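Local coordinates for hypothetical glycoside hydrolase (Parabacteroides distasonis, PDB 3TAW), which is of unknown function but belongs to a family of glycoside hydrolase-like proteins built on a five-bladed beta-propeller, at residues 202-210 with 228-236; 23-33 with 91-99. All blocks are in the same frame, centred on the assembly; numbering follows the deposited sequence.

The two contacts lie on opposite sides of the centre of the chain, about 33 Å apart between centres and about 21 Å between nearest atoms, so they do not touch. Along the chain they come in series: contact 2 closes before contact 1 opens. Contact 1 (202-210 with 228-236) is partly buried, and in it the turn between strands 199-203 and 209-213 meets the loop leading to strand 244-254. Contact 2 (23-33 with 91-99) is a surface contact, in which an early loop runs alongside strand 95-96, at one edge of a four-stranded antiparallel sheet whose other edge is strand 49-58. The magnesium ion in the model is bound at Asn355 and Phe356, which belong to neither contact.

Contact 1 of 2, residues 202-210 with 228-236; sequences YWGEKNVYA and ELLKLFSPR
Val208 meets Phe233 in a single antiparallel hydrogen-bonded bridge, with Val208 N 3.0 Å from Phe233 O, and the return bond runs from Leu232 N to Val208 O (2.8 Å). Leu232 and Phe233 therefore share one partner. Phe233 CG is wedged between its own backbone N and carbonyl carbon (chi1 69°), which brings the ring under Val208: CG2 of Val208 sits over the face in a CH-pi contact, 3.7 Å from the centroid. Tyr262 meets this ring edge-to-face. Leu232 meets Tyr202 with CD2, which lies at the ring edge 3.5 Å from Tyr202 CE2, while the Tyr202 hydroxyl is bonded to Pro293 O.

Farther along, the Tyr209 ring is held between Leu229 CD1, 4.1 Å from its centroid over one face, and Asn207 CB over the other. The amide of Asn207 is fixed at both ends: Ser234 OG donates to OD1 at 2.8 Å, tilted 25° from the carbonyl plane, and ND2 donates to Tyr209 OH at 3.0 Å. Water 1 joins Ala210 N to Leu230 O, where the two backbones draw apart.

The doubled pairing at Val208 is a classic beta bulge, here joining an irregular loop to the strand turn of a propeller blade.

Contact 2 of 2, residues 23-33 with 91-99; sequences VNPVIKPLPTK and GIHFERDTK
Arg96 sets CG beside its backbone N and anti to its carbonyl carbon (chi1 -60°), runs extended through chi2 and then bends at chi3 (64°), a turn that carries its guanidinium group across to Lys28 and in between Ile27 and Leu30; Ile27 in turn sets CG2 opposite its backbone N, facing the arginine, and places CD1 against Phe94. Both terminal nitrogens grip the same atom end-on: NH1 lies 2.9 Å and NH2 2.8 Å from Lys28 O. That oxygen is in the guanidinium plane, and because it is shared, both hydrogen bonds are bent, with N-H...O angles near 140°. The flat group is also covered above and below. Leu30 CD1 rests centrally over one face, 3.4 Å from Arg96 CZ, and Ile27 CG2 over the opposite one, 3.5 Å from Arg96 CZ.

Beyond the arginine the packing is apolar. Ile27 CD1 meets Phe94 CB at 3.9 Å, their side chains crossing at about a right angle, and at the far end the branch of Ile92 abuts Val23, with CG2 3.7 Å from Val23 CB. Between these, water 2 donates to Val26 O and Ile92 O and accepts from Phe94 N, bridging backbones that do not pair directly. At the other end Thr32 CG2 lies 3.8 Å from Thr98 CB, while Thr32 OG1 is turned to Glu46.

Segment 23-33 also makes backbone bonds to Val345 of strand 344-350, with a classic bulge at Val26 and Ile27, so it links the last strand of the chain to the edge strand 95-96. Arg96 NH2 also makes a salt bridge to Glu46, which probably balances the charge, and NE a hydrogen bond to Tyr66; with the two covered faces, these bonds probably fix the rotation of the group.

Contact 1 of 2, residues 202-210 with 228-236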
loop_
_atom_site.group_PDB
_atom_site.type_symbol
_atom_site.label_atom_id
_atom_site.label_comp_id
_atom_site.label_asym_id
_atom_site.label_seq_id
_atom_site.Cartn_x
_atom_site.Cartn_y
_atom_site.Cartn_z
ATOM N N TYR A 202 -3.278 10.612 0.101
ATOM C CA TYR A 202 -2.730 10.588 1.453
ATOM C C TYR A 202 -1.454 9.773 1.345
ATOM O O TYR A 202 -1.406 8.771 0.596
ATOM C CB TYR A 202 -3.727 9.956 2.449
ATOM C CG TYR A 202 -5.027 10.698 2.474
ATOM C CD1 TYR A 202 -6.055 10.368 1.591
ATOM C CD2 TYR A 202 -5.233 11.752 3.353
ATOM C CE1 TYR A 202 -7.250 11.074 1.584
ATOM C CE2 TYR A 202 -6.432 12.479 3.342
ATOM C CZ TYR A 202 -7.429 12.136 2.455
ATOM O OH TYR A 202 -8.625 12.818 2.417
ATOM N N TRP A 203 -0.399 10.186 2.028
ATOM C CA TRP A 203 0.827 9.393 1.988
ATOM C C TRP A 203 1.591 9.518 3.296
ATOM O O TRP A 203 1.376 10.452 4.078
ATOM C CB TRP A 203 1.689 9.792 0.768
ATOM C CG TRP A 203 2.276 11.161 0.911
ATOM C CD1 TRP A 203 1.672 12.348 0.626
ATOM C CD2 TRP A 203 3.551 11.476 1.462
ATOM N NE1 TRP A 203 2.509 13.385 0.927
ATOM C CE2 TRP A 203 3.678 12.877 1.445
ATOM C CE3 TRP A 203 4.606 10.705 1.948
ATOM C CZ2 TRP A 203 4.816 13.533 1.916
ATOM C CZ3 TRP A 203 5.734 11.342 2.407
ATOM C CH2 TRP A 203 5.831 12.756 2.404
ATOM N N GLY A 204 2.475 8.563 3.537
ATOM C CA GLY A 204 3.386 8.645 4.669
ATOM C C GLY A 204 3.392 7.428 5.563
ATOM O O GLY A 204 2.481 6.594 5.517
ATOM N N GLU A 205 4.423 7.368 6.393
ATOM C CA GLU A 205 4.644 6.324 7.391
ATOM C C GLU A 205 4.625 6.911 8.825
ATOM O O GLU A 205 3.921 6.417 9.681
ATOM C CB GLU A 205 6.005 5.664 7.120
ATOM C CG GLU A 205 6.428 4.617 8.118
ATOM C CD GLU A 205 7.881 4.153 7.938
ATOM O OE1 GLU A 205 8.740 4.913 7.434
ATOM O OE2 GLU A 205 8.176 3.030 8.359
ATOM N N LYS A 206 5.429 7.941 9.081
ATOM C CA LYS A 206 5.561 8.516 10.416
ATOM C C LYS A 206 4.376 9.413 10.810
ATOM O O LYS A 206 4.146 9.632 11.986
ATOM C CB LYS A 206 6.845 9.329 10.512
ATOM C CG LYS A 206 8.119 8.516 10.323
ATOM C CD LYS A 206 9.360 9.415 10.341
ATOM C CE LYS A 206 10.642 8.675 10.729
ATOM N NZ LYS A 206 10.707 7.250 10.272
ATOM N N ASN A 207 3.711 9.987 9.804
ATOM C CA ASN A 207 2.463 10.725 9.937
ATOM C C ASN A 207 1.690 10.500 8.643
ATOM O O ASN A 207 2.257 10.024 7.667
ATOM C CB ASN A 207 2.721 12.237 10.083
ATOM C CG ASN A 207 3.601 12.572 11.257
ATOM O OD1 ASN A 207 3.110 12.721 12.373
ATOM N ND2 ASN A 207 4.917 12.712 11.015
ATOM N N VAL A 208 0.413 10.872 8.636
ATOM C CA VAL A 208 -0.366 10.923 7.413
ATOM C C VAL A 208 -0.266 12.349 6.829
ATOM O O VAL A 208 -0.742 13.342 7.419
ATOM C CB VAL A 208 -1.822 10.505 7.662
ATOM C CG1 VAL A 208 -2.662 10.695 6.394
ATOM C CG2 VAL A 208 -1.862 9.043 8.134
ATOM N N TYR A 209 0.399 12.434 5.689
ATOM C CA TYR A 209 0.583 13.655 4.929
ATOM C C TYR A 209 -0.357 13.608 3.718
ATOM O O TYR A 209 -1.122 12.653 3.548
ATOM C CB TYR A 209 2.037 13.720 4.411
ATOM C CG TYR A 209 3.113 13.577 5.463
ATOM C CD1 TYR A 209 3.401 14.610 6.340
ATOM C CD2 TYR A 209 3.873 12.414 5.568
ATOM C CE1 TYR A 209 4.408 14.485 7.289
ATOM C CE2 TYR A 209 4.887 12.291 6.519
ATOM C CZ TYR A 209 5.146 13.316 7.374
ATOM O OH TYR A 209 6.164 13.215 8.325
ATOM N N ALA A 210 -0.298 14.621 2.854
ATOM C CA ALA A 210 -1.070 14.567 1.618
ATOM C C ALA A 210 -0.353 15.257 0.468
ATOM O O ALA A 210 0.664 15.909 0.687
ATOM C CB ALA A 210 -2.468 15.172 1.823
ATOM N N GLU A 228 6.898 23.386 5.769
ATOM C CA GLU A 228 7.150 22.008 6.200
ATOM C C GLU A 228 5.968 21.138 5.786
ATOM O O GLU A 228 4.906 21.656 5.456
ATOM C CB GLU A 228 7.285 21.934 7.722
ATOM C CG GLU A 228 8.152 23.016 8.357
ATOM C CD GLU A 228 8.099 22.984 9.876
ATOM O OE1 GLU A 228 7.187 23.617 10.480
ATOM O OE2 GLU A 228 8.982 22.331 10.465
ATOM N N LEU A 229 6.148 19.820 5.795
ATOM C CA LEU A 229 5.034 18.904 5.460
ATOM C C LEU A 229 3.891 19.037 6.465
ATOM O O LEU A 229 4.103 18.987 7.678
ATOM C CB LEU A 229 5.498 17.461 5.415
ATOM C CG LEU A 229 6.484 17.094 4.310
ATOM C CD1 LEU A 229 7.026 15.681 4.543
ATOM C CD2 LEU A 229 5.847 17.219 2.907
ATOM N N LEU A 230 2.683 19.211 5.939
ATOM C CA LEU A 230 1.486 19.301 6.741
ATOM C C LEU A 230 1.096 17.905 7.254
ATOM O O LEU A 230 0.917 16.968 6.461
ATOM C CB LEU A 230 0.358 19.884 5.900
ATOM C CG LEU A 230 -0.906 20.242 6.649
ATOM C CD1 LEU A 230 -0.683 21.555 7.504
ATOM C CD2 LEU A 230 -2.095 20.334 5.680
ATOM N N LYS A 231 0.915 17.796 8.569
ATOM C CA LYS A 231 0.502 16.538 9.180
ATOM C C LYS A 231 -1.007 16.506 9.349
ATOM O O LYS A 231 -1.547 17.196 10.205
ATOM C CB LYS A 231 1.193 16.365 10.534
ATOM C CG LYS A 231 2.708 16.182 10.432
ATOM C CD LYS A 231 3.337 16.276 11.825
ATOM C CE LYS A 231 4.831 16.513 11.758
ATOM N NZ LYS A 231 5.388 16.739 13.133
ATOM N N LEU A 232 -1.703 15.713 8.534
ATOM C CA LEU A 232 -3.167 15.592 8.661
ATOM C C LEU A 232 -3.575 14.874 9.945
ATOM O O LEU A 232 -4.559 15.244 10.612
ATOM C CB LEU A 232 -3.738 14.849 7.439
ATOM C CG LEU A 232 -3.959 15.719 6.196
ATOM C CD1 LEU A 232 -2.702 16.376 5.681
ATOM C CD2 LEU A 232 -4.616 14.864 5.078
ATOM N N PHE A 233 -2.822 13.834 10.289
ATOM C CA PHE A 233 -2.860 13.275 11.623
ATOM C C PHE A 233 -1.573 12.507 11.888
ATOM O O PHE A 233 -0.704 12.393 11.003
ATOM C CB PHE A 233 -4.141 12.475 11.945
ATOM C CG PHE A 233 -4.314 11.153 11.213
ATOM C CD1 PHE A 233 -3.770 9.966 11.706
ATOM C CD2 PHE A 233 -5.119 11.073 10.080
ATOM C CE1 PHE A 233 -3.999 8.755 11.071
ATOM C CE2 PHE A 233 -5.333 9.850 9.434
ATOM C CZ PHE A 233 -4.778 8.697 9.921
ATOM N N SER A 234 -1.419 12.090 13.140
ATOM C CA SER A 234 -0.145 11.592 13.618
ATOM C C SER A 234 -0.364 10.452 14.606
ATOM O O SER A 234 -1.477 10.260 15.128
ATOM C CB SER A 234 0.608 12.716 14.340
ATOM O OG SER A 234 0.844 13.837 13.517
ATOM N N PRO A 235 0.707 9.710 14.898
ATOM C CA PRO A 235 0.634 8.727 15.960
ATOM C C PRO A 235 0.214 9.352 17.284
ATOM O O PRO A 235 0.495 10.506 17.532
ATOM C CB PRO A 235 2.060 8.188 16.033
ATOM C CG PRO A 235 2.614 8.428 14.647
ATOM C CD PRO A 235 2.039 9.734 14.260
ATOM N N ARG A 236 -0.492 8.585 18.090
ATOM C CA ARG A 236 -1.144 9.119 19.279
ATOM C C ARG A 236 -0.988 8.216 20.490
ATOM O O ARG A 236 -1.156 6.994 20.417
ATOM C CB ARG A 236 -2.612 9.381 18.990
ATOM C CG ARG A 236 -3.326 8.216 18.453
ATOM C CD ARG A 236 -4.782 8.437 18.176
ATOM N NE ARG A 236 -5.300 7.202 17.592
ATOM C CZ ARG A 236 -6.581 6.909 17.372
ATOM N NH1 ARG A 236 -7.566 7.774 17.668
ATOM N NH2 ARG A 236 -6.869 5.732 16.827
HETATM O O HOH W 1 1.268 16.939 3.683
#

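Contact 2 of 2, residues 23-33 with 91-99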
loop_
_atom_site.group_PDB
_atom_site.type_symbol
_atom_site.label_atom_id
_atom_site.label_comp_id
_atom_site.label_asym_id
_atom_site.label_seq_id
_atom_site.Cartn_x
_atom_site.Cartn_y
_atom_site.Cartn_z
ATOM N N VAL A 23 -7.869 -20.643 4.328
ATOM C CA VAL A 23 -7.260 -20.308 3.027
ATOM C C VAL A 23 -5.923 -19.567 3.109
ATOM O O VAL A 23 -5.111 -19.625 2.170
ATOM C CB VAL A 23 -8.205 -19.483 2.109
ATOM C CG1 VAL A 23 -9.563 -20.139 2.002
ATOM C CG2 VAL A 23 -8.329 -18.021 2.560
ATOM N N ASN A 24 -5.714 -18.827 4.191
ATOM C CA ASN A 24 -4.527 -17.984 4.279
ATOM C C ASN A 24 -3.317 -18.739 4.775
ATOM O O ASN A 24 -3.456 -19.707 5.539
ATOM C CB ASN A 24 -4.767 -16.780 5.183
ATOM C CG ASN A 24 -5.644 -15.728 4.535
ATOM O OD1 ASN A 24 -5.576 -15.511 3.342
ATOM N ND2 ASN A 24 -6.429 -15.031 5.344
ATOM N N PRO A 25 -2.120 -18.310 4.337
ATOM C CA PRO A 25 -1.861 -17.252 3.370
ATOM C C PRO A 25 -2.107 -17.684 1.929
ATOM O O PRO A 25 -1.938 -18.866 1.600
ATOM C CB PRO A 25 -0.368 -16.960 3.551
ATOM C CG PRO A 25 0.209 -18.196 4.148
ATOM C CD PRO A 25 -0.885 -18.976 4.783
ATOM N N VAL A 26 -2.451 -16.724 1.081
ATOM C CA VAL A 26 -2.778 -16.985 -0.310
ATOM C C VAL A 26 -1.569 -16.857 -1.260
ATOM O O VAL A 26 -1.625 -17.356 -2.382
ATOM C CB VAL A 26 -3.966 -16.119 -0.785
ATOM C CG1 VAL A 26 -5.220 -16.479 0.010
ATOM C CG2 VAL A 26 -3.628 -14.631 -0.694
ATOM N N ILE A 27 -0.496 -16.184 -0.815
ATOM C CA ILE A 27 0.782 -16.152 -1.549
ATOM C C ILE A 27 1.915 -16.416 -0.585
ATOM O O ILE A 27 2.068 -15.715 0.420
ATOM C CB ILE A 27 1.085 -14.813 -2.274
ATOM C CG1 ILE A 27 -0.107 -14.366 -3.124
ATOM C CG2 ILE A 27 2.440 -14.893 -3.093
ATOM C CD1 ILE A 27 -0.230 -15.005 -4.474
ATOM N N LYS A 28 2.689 -17.449 -0.906
ATOM C CA LYS A 28 3.880 -17.827 -0.164
ATOM C C LYS A 28 5.118 -17.811 -1.095
ATOM O O LYS A 28 4.984 -17.918 -2.311
ATOM C CB LYS A 28 3.700 -19.233 0.372
ATOM C CG LYS A 28 2.457 -19.480 1.211
ATOM C CD LYS A 28 2.350 -20.974 1.577
ATOM C CE LYS A 28 1.018 -21.275 2.240
ATOM N NZ LYS A 28 0.672 -22.748 2.266
ATOM N N PRO A 29 6.327 -17.707 -0.524
ATOM C CA PRO A 29 7.562 -17.795 -1.320
ATOM C C PRO A 29 7.680 -19.060 -2.163
ATOM O O PRO A 29 7.150 -20.131 -1.794
ATOM C CB PRO A 29 8.665 -17.769 -0.246
ATOM C CG PRO A 29 8.066 -16.972 0.846
ATOM C CD PRO A 29 6.630 -17.410 0.889
ATOM N N LEU A 30 8.355 -18.924 -3.297
ATOM C CA LEU A 30 8.657 -20.058 -4.191
ATOM C C LEU A 30 10.089 -19.895 -4.708
ATOM O O LEU A 30 10.642 -18.804 -4.669
ATOM C CB LEU A 30 7.693 -20.099 -5.367
ATOM C CG LEU A 30 6.203 -20.392 -5.092
ATOM C CD1 LEU A 30 5.413 -20.120 -6.372
ATOM C CD2 LEU A 30 5.968 -21.830 -4.519
ATOM N N PRO A 31 10.697 -20.988 -5.199
ATOM C CA PRO A 31 12.078 -20.955 -5.693
ATOM C C PRO A 31 12.249 -20.506 -7.153
ATOM O O PRO A 31 13.328 -20.673 -7.733
ATOM C CB PRO A 31 12.531 -22.424 -5.538
ATOM C CG PRO A 31 11.303 -23.208 -5.720
ATOM C CD PRO A 31 10.152 -22.357 -5.166
ATOM N N THR A 32 11.210 -19.905 -7.718
ATOM C CA THR A 32 11.177 -19.460 -9.098
ATOM C C THR A 32 12.363 -18.603 -9.504
ATOM O O THR A 32 12.750 -17.693 -8.772
ATOM C CB THR A 32 9.920 -18.599 -9.302
ATOM O OG1 THR A 32 8.828 -19.180 -8.550
ATOM C CG2 THR A 32 9.585 -18.518 -10.760
ATOM N N LYS A 33 12.918 -18.860 -10.694
ATOM C CA LYS A 33 14.031 -18.052 -11.176
ATOM C C LYS A 33 13.609 -17.122 -12.304
ATOM O O LYS A 33 12.730 -17.465 -13.127
ATOM C CB LYS A 33 15.140 -18.941 -11.720
ATOM C CG LYS A 33 15.628 -20.037 -10.787
ATOM C CD LYS A 33 16.320 -19.503 -9.565
ATOM C CE LYS A 33 17.712 -18.910 -9.863
ATOM N NZ LYS A 33 18.779 -19.932 -10.139
ATOM N N GLY A 91 -10.724 -14.533 -5.662
ATOM C CA GLY A 91 -10.072 -13.731 -4.639
ATOM C C GLY A 91 -9.188 -14.486 -3.670
ATOM O O GLY A 91 -8.553 -13.868 -2.807
ATOM N N ILE A 92 -9.129 -15.816 -3.808
ATOM C CA ILE A 92 -8.474 -16.690 -2.841
ATOM C C ILE A 92 -7.388 -17.529 -3.473
ATOM O O ILE A 92 -6.282 -17.586 -2.949
ATOM C CB ILE A 92 -9.499 -17.618 -2.172
ATOM C CG1 ILE A 92 -10.405 -16.811 -1.237
ATOM C CG2 ILE A 92 -8.819 -18.782 -1.440
ATOM C CD1 ILE A 92 -11.674 -17.583 -0.830
ATOM N N HIS A 93 -7.710 -18.180 -4.594
ATOM C CA HIS A 93 -6.770 -19.005 -5.338
ATOM C C HIS A 93 -6.166 -18.193 -6.484
ATOM O O HIS A 93 -6.888 -17.684 -7.322
ATOM C CB HIS A 93 -7.502 -20.228 -5.889
ATOM C CG HIS A 93 -8.110 -21.084 -4.821
ATOM N ND1 HIS A 93 -9.446 -21.019 -4.489
ATOM C CD2 HIS A 93 -7.551 -21.971 -3.967
ATOM C CE1 HIS A 93 -9.687 -21.857 -3.494
ATOM N NE2 HIS A 93 -8.558 -22.460 -3.169
ATOM N N PHE A 94 -4.839 -18.117 -6.510
ATOM C CA PHE A 94 -4.107 -17.284 -7.453
ATOM C C PHE A 94 -3.240 -18.078 -8.378
ATOM O O PHE A 94 -2.600 -19.060 -7.976
ATOM C CB PHE A 94 -3.241 -16.265 -6.696
ATOM C CG PHE A 94 -4.044 -15.145 -6.143
ATOM C CD1 PHE A 94 -4.719 -15.296 -4.948
ATOM C CD2 PHE A 94 -4.210 -13.976 -6.863
ATOM C CE1 PHE A 94 -5.528 -14.274 -4.462
ATOM C CE2 PHE A 94 -4.983 -12.936 -6.383
ATOM C CZ PHE A 94 -5.663 -13.094 -5.178
ATOM N N GLU A 95 -3.216 -17.623 -9.615
ATOM C CA GLU A 95 -2.310 -18.131 -10.641
ATOM C C GLU A 95 -1.194 -17.098 -10.821
ATOM O O GLU A 95 -1.460 -15.927 -11.154
ATOM C CB GLU A 95 -3.083 -18.312 -11.921
ATOM C CG GLU A 95 -2.261 -18.839 -13.077
ATOM C CD GLU A 95 -3.153 -19.242 -14.240
ATOM O OE1 GLU A 95 -3.629 -18.339 -14.959
ATOM O OE2 GLU A 95 -3.368 -20.462 -14.400
ATOM N N ARG A 96 0.040 -17.520 -10.570
ATOM C CA ARG A 96 1.181 -16.584 -10.480
ATOM C C ARG A 96 2.100 -16.697 -11.678
ATOM O O ARG A 96 2.440 -17.803 -12.099
ATOM C CB ARG A 96 1.981 -16.857 -9.202
ATOM C CG ARG A 96 1.174 -16.698 -7.938
ATOM C CD ARG A 96 1.773 -17.485 -6.784
ATOM N NE ARG A 96 3.098 -17.019 -6.372
ATOM C CZ ARG A 96 3.699 -17.407 -5.251
ATOM N NH1 ARG A 96 3.125 -18.291 -4.441
ATOM N NH2 ARG A 96 4.885 -16.891 -4.938
ATOM N N ASP A 97 2.514 -15.552 -12.203
ATOM C CA ASP A 97 3.545 -15.500 -13.212
ATOM C C ASP A 97 4.898 -15.929 -12.637
ATOM O O ASP A 97 5.235 -15.631 -11.485
ATOM C CB ASP A 97 3.670 -14.088 -13.791
ATOM C CG ASP A 97 2.616 -13.775 -14.849
ATOM O OD1 ASP A 97 1.722 -14.627 -15.120
ATOM O OD2 ASP A 97 2.715 -12.668 -15.413
ATOM N N THR A 98 5.700 -16.553 -13.491
ATOM C CA THR A 98 7.040 -16.949 -13.101
ATOM C C THR A 98 8.030 -15.808 -13.210
ATOM O O THR A 98 9.089 -15.883 -12.624
ATOM C CB THR A 98 7.543 -18.146 -13.948
ATOM O OG1 THR A 98 7.486 -17.820 -15.347
ATOM C CG2 THR A 98 6.706 -19.352 -13.669
ATOM N N LYS A 99 7.720 -14.803 -14.026
ATOM C CA LYS A 99 8.542 -13.606 -14.152
ATOM C C LYS A 99 7.880 -12.454 -13.389
ATOM O O LYS A 99 6.701 -12.226 -13.560
ATOM C CB LYS A 99 8.663 -13.211 -15.627
ATOM C CG LYS A 99 9.784 -12.281 -15.931
ATOM C CD LYS A 99 9.782 -11.855 -17.399
ATOM C CE LYS A 99 8.778 -10.755 -17.654
ATOM N NZ LYS A 99 9.193 -9.552 -16.880
HETATM O O HOH W 2 -3.480 -18.735 -3.882
HETATM O O HOH W 3 11.091 -16.366 -15.140
#